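Local coordinates for glycosylation Associate Protein 3 (Streptococcus agalactiae serotype V, PDB 6OYC) that probably acts as an accessory Sec system protein, part of a Gap1-Gap2-Gap3 complex linked to the glycosylation and secretion of a surface adhesin, at residues D162-D173 against I222-G233. Residues are numbered along the deposited sequence; the frame is centred on the assembly and turned at random.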
# COMPACT_ATOMS: atom_id res chain seq x y z
N ASP C 162 1.22 -0.10 -32.91
CA ASP C 162 0.63 -1.43 -32.94
C ASP C 162 0.43 -2.03 -31.56
O ASP C 162 -0.54 -2.76 -31.34
CB ASP C 162 1.49 -2.37 -33.80
CG ASP C 162 2.90 -2.56 -33.23
OD1 ASP C 162 3.46 -3.67 -33.41
OD2 ASP C 162 3.44 -1.62 -32.60
N VAL C 163 1.32 -1.75 -30.61
CA VAL C 163 1.26 -2.32 -29.28
C VAL C 163 1.24 -1.18 -28.26
O VAL C 163 1.97 -0.19 -28.40
CB VAL C 163 2.46 -3.26 -29.01
CG1 VAL C 163 2.29 -3.99 -27.69
CG2 VAL C 163 2.62 -4.26 -30.15
N LEU C 164 0.37 -1.31 -27.27
CA LEU C 164 0.45 -0.51 -26.05
C LEU C 164 0.78 -1.44 -24.89
O LEU C 164 0.03 -2.39 -24.62
CB LEU C 164 -0.84 0.25 -25.78
CG LEU C 164 -0.78 1.00 -24.46
CD1 LEU C 164 0.32 2.06 -24.50
CD2 LEU C 164 -2.13 1.60 -24.13
N ASN C 165 1.90 -1.19 -24.23
CA ASN C 165 2.32 -1.94 -23.06
C ASN C 165 2.09 -1.06 -21.84
O ASN C 165 2.79 -0.06 -21.64
CB ASN C 165 3.76 -2.40 -23.18
CG ASN C 165 3.95 -3.40 -24.31
OD1 ASN C 165 3.20 -4.38 -24.42
ND2 ASN C 165 4.95 -3.16 -25.15
N LEU C 166 1.08 -1.41 -21.05
CA LEU C 166 0.68 -0.64 -19.87
C LEU C 166 1.29 -1.31 -18.64
O LEU C 166 0.94 -2.45 -18.32
CB LEU C 166 -0.84 -0.60 -19.77
CG LEU C 166 -1.49 0.75 -19.56
CD1 LEU C 166 -0.97 1.74 -20.61
CD2 LEU C 166 -2.99 0.61 -19.65
N LEU C 167 2.20 -0.62 -17.97
CA LEU C 167 2.82 -1.14 -16.75
C LEU C 167 2.10 -0.55 -15.55
O LEU C 167 2.20 0.65 -15.27
CB LEU C 167 4.31 -0.82 -16.69
CG LEU C 167 4.91 -1.40 -15.41
CD1 LEU C 167 4.76 -2.91 -15.43
CD2 LEU C 167 6.37 -1.02 -15.24
N LEU C 168 1.38 -1.40 -14.82
CA LEU C 168 0.67 -1.00 -13.62
C LEU C 168 1.68 -0.89 -12.48
O LEU C 168 2.27 -1.89 -12.07
CB LEU C 168 -0.43 -2.01 -13.30
CG LEU C 168 -1.87 -1.77 -13.78
CD1 LEU C 168 -1.91 -1.25 -15.20
CD2 LEU C 168 -2.72 -3.04 -13.65
N VAL C 169 1.91 0.33 -11.99
CA VAL C 169 2.94 0.60 -11.00
C VAL C 169 2.26 0.67 -9.63
O VAL C 169 1.31 1.44 -9.45
CB VAL C 169 3.70 1.89 -11.32
CG1 VAL C 169 4.70 2.22 -10.23
CG2 VAL C 169 4.40 1.78 -12.68
N GLU C 170 2.73 -0.14 -8.68
CA GLU C 170 2.19 -0.11 -7.32
C GLU C 170 2.28 1.31 -6.78
O GLU C 170 3.27 2.02 -7.01
CB GLU C 170 2.95 -1.07 -6.40
CG GLU C 170 2.95 -2.55 -6.81
CD GLU C 170 1.55 -3.18 -6.84
OE1 GLU C 170 1.32 -4.07 -7.68
OE2 GLU C 170 0.68 -2.78 -6.03
N LYS C 171 1.22 1.74 -6.09
CA LYS C 171 1.11 3.12 -5.65
C LYS C 171 2.32 3.53 -4.83
O LYS C 171 2.90 4.61 -5.03
CB LYS C 171 -0.18 3.32 -4.85
CG LYS C 171 -0.43 4.76 -4.39
CD LYS C 171 -0.35 4.84 -2.87
CE LYS C 171 -0.51 6.28 -2.38
NZ LYS C 171 -0.09 6.42 -0.95
N LYS C 172 2.73 2.68 -3.89
CA LYS C 172 3.89 3.01 -3.07
C LYS C 172 5.18 3.07 -3.87
O LYS C 172 6.13 3.73 -3.44
CB LYS C 172 4.00 2.02 -1.92
CG LYS C 172 2.73 1.97 -1.07
CD LYS C 172 2.84 0.84 -0.09
CE LYS C 172 1.56 0.55 0.65
NZ LYS C 172 1.79 -0.65 1.54
N ASP C 173 5.22 2.42 -5.04
CA ASP C 173 6.38 2.53 -5.91
C ASP C 173 6.33 3.76 -6.80
O ASP C 173 7.38 4.23 -7.24
CB ASP C 173 6.52 1.32 -6.82
CG ASP C 173 6.96 0.08 -6.09
OD1 ASP C 173 7.53 0.18 -4.98
OD2 ASP C 173 6.73 -1.01 -6.65
N ILE C 222 -5.20 -1.64 -32.13
CA ILE C 222 -4.02 -1.73 -31.28
C ILE C 222 -4.14 -2.93 -30.35
O ILE C 222 -5.24 -3.33 -29.94
CB ILE C 222 -3.80 -0.43 -30.49
CG1 ILE C 222 -2.38 -0.38 -29.93
CG2 ILE C 222 -4.81 -0.30 -29.35
CD1 ILE C 222 -1.96 0.98 -29.47
N LYS C 223 -2.99 -3.52 -30.03
CA LYS C 223 -2.89 -4.53 -28.98
C LYS C 223 -2.50 -3.84 -27.68
O LYS C 223 -1.52 -3.08 -27.65
CB LYS C 223 -1.88 -5.61 -29.34
CG LYS C 223 -1.74 -6.71 -28.28
CD LYS C 223 -3.11 -7.25 -27.86
CE LYS C 223 -3.02 -8.32 -26.78
NZ LYS C 223 -4.39 -8.84 -26.46
N ILE C 224 -3.26 -4.09 -26.63
CA ILE C 224 -2.95 -3.60 -25.29
C ILE C 224 -2.56 -4.78 -24.42
O ILE C 224 -3.32 -5.75 -24.29
CB ILE C 224 -4.12 -2.82 -24.68
CG1 ILE C 224 -4.49 -1.64 -25.57
CG2 ILE C 224 -3.77 -2.34 -23.26
CD1 ILE C 224 -5.60 -0.76 -24.99
N ASN C 225 -1.37 -4.71 -23.85
CA ASN C 225 -0.93 -5.62 -22.81
C ASN C 225 -0.87 -4.86 -21.49
O ASN C 225 -0.33 -3.75 -21.43
CB ASN C 225 0.43 -6.23 -23.14
CG ASN C 225 0.43 -6.96 -24.45
OD1 ASN C 225 -0.23 -7.98 -24.61
ND2 ASN C 225 1.20 -6.45 -25.41
N VAL C 226 -1.45 -5.44 -20.45
CA VAL C 226 -1.41 -4.86 -19.11
C VAL C 226 -0.49 -5.74 -18.27
O VAL C 226 -0.80 -6.92 -18.03
CB VAL C 226 -2.81 -4.73 -18.50
CG1 VAL C 226 -2.73 -4.16 -17.11
CG2 VAL C 226 -3.68 -3.84 -19.39
N ILE C 227 0.66 -5.18 -17.88
CA ILE C 227 1.71 -5.87 -17.14
C ILE C 227 1.71 -5.40 -15.69
O ILE C 227 1.62 -4.19 -15.42
CB ILE C 227 3.09 -5.61 -17.76
CG1 ILE C 227 3.11 -6.00 -19.24
CG2 ILE C 227 4.19 -6.32 -16.98
CD1 ILE C 227 3.63 -4.90 -20.13
N ALA C 228 1.84 -6.35 -14.76
CA ALA C 228 1.98 -6.02 -13.34
C ALA C 228 3.00 -6.95 -12.68
O ALA C 228 3.34 -8.01 -13.21
CB ALA C 228 0.64 -6.13 -12.62
N TYR C 229 3.48 -6.52 -11.51
CA TYR C 229 4.51 -7.23 -10.75
C TYR C 229 4.23 -7.35 -9.25
O TYR C 229 4.99 -8.05 -8.57
CB TYR C 229 5.86 -6.53 -10.92
CG TYR C 229 5.83 -5.12 -10.40
CD1 TYR C 229 5.41 -4.07 -11.21
CD2 TYR C 229 6.18 -4.84 -9.08
CE1 TYR C 229 5.37 -2.78 -10.74
CE2 TYR C 229 6.13 -3.55 -8.60
CZ TYR C 229 5.73 -2.53 -9.43
OH TYR C 229 5.68 -1.24 -8.94
N GLY C 230 3.21 -6.66 -8.72
CA GLY C 230 2.90 -6.71 -7.30
C GLY C 230 1.43 -7.02 -7.10
O GLY C 230 0.67 -7.16 -8.05
N THR C 231 1.04 -7.09 -5.82
CA THR C 231 -0.23 -7.71 -5.47
C THR C 231 -1.42 -6.93 -6.03
O THR C 231 -2.34 -7.52 -6.61
CB THR C 231 -0.35 -7.89 -3.94
OG1 THR C 231 -0.25 -6.62 -3.29
CG2 THR C 231 0.77 -8.78 -3.41
N GLN C 232 -1.42 -5.60 -5.89
CA GLN C 232 -2.57 -4.84 -6.36
C GLN C 232 -2.60 -4.71 -7.88
O GLN C 232 -3.68 -4.75 -8.49
CB GLN C 232 -2.61 -3.46 -5.71
CG GLN C 232 -3.09 -3.47 -4.24
CD GLN C 232 -4.51 -3.99 -4.09
OE1 GLN C 232 -5.39 -3.62 -4.86
NE2 GLN C 232 -4.74 -4.87 -3.11
N GLY C 233 -1.43 -4.58 -8.52
CA GLY C 233 -1.39 -4.57 -9.97
C GLY C 233 -1.81 -5.89 -10.57
O GLY C 233 -2.57 -5.93 -11.54
O HOH W 1 2.02 -4.22 -10.19
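The hydroxyl of Y229 is held twice by 162-173. Its OH donates to D173 OD2 at 2.5 Å, a short bond, and accepts the backbone N-H of E170, with OH and E170 N 3.2 Å apart. The D173 carboxylate meets the ring at its edge, nearly coplanar with it, and uses the anti lone pair of OD2. CG of Y229 lies between the backbone N and the carbonyl carbon (chi1 62°), which turns the ring toward V169 and E170. The E170 side chain bends at chi2 (-63°). Its CG lies 3.8 Å from Y229 CE2, and the carboxylate stands at a right angle to the ring plane. E170 OE1 takes the N-H of G233 at 2.9 Å, on the syn side of the carboxylate. Water 1 donates to E170 OE1 and to L168 O and accepts from Y229 N, so it joins L168 and E170 to Y229. The start of helix 231-243 is thus tied to E170, itself the N-cap residue of helix 171-174; the amide dipoles of helix 231-243 would probably stabilise the carboxylate.

Over D162-L168 the strands pair in parallel. Backbone bonds alternate, from K223 N to D162 O through L168 N to I227 O. On one face N165 and N225 lie side by side with nearly coplanar amides. N225 ND2 donates to N165 OD1 at 3.0 Å, while N165 ND2 bonds K189 O. L167 CD1 packs across I227 CG2 at 3.8 Å. On the other face, both methyls of L168, CD1 and CD2, touch V226 CG1, each at 3.6 Å.

The contact pairs two adjacent inner strands of an alpha/beta domain with a central five-stranded parallel sheet, and the first turns of the helices that follow them. Strand 191-193 flanks 163-168 and strand 248-251 flanks 223-227. Helix 206-218 lies in the crossover from 191-193 to 223-227, which passes over 163-168, and it covers L166 and I224.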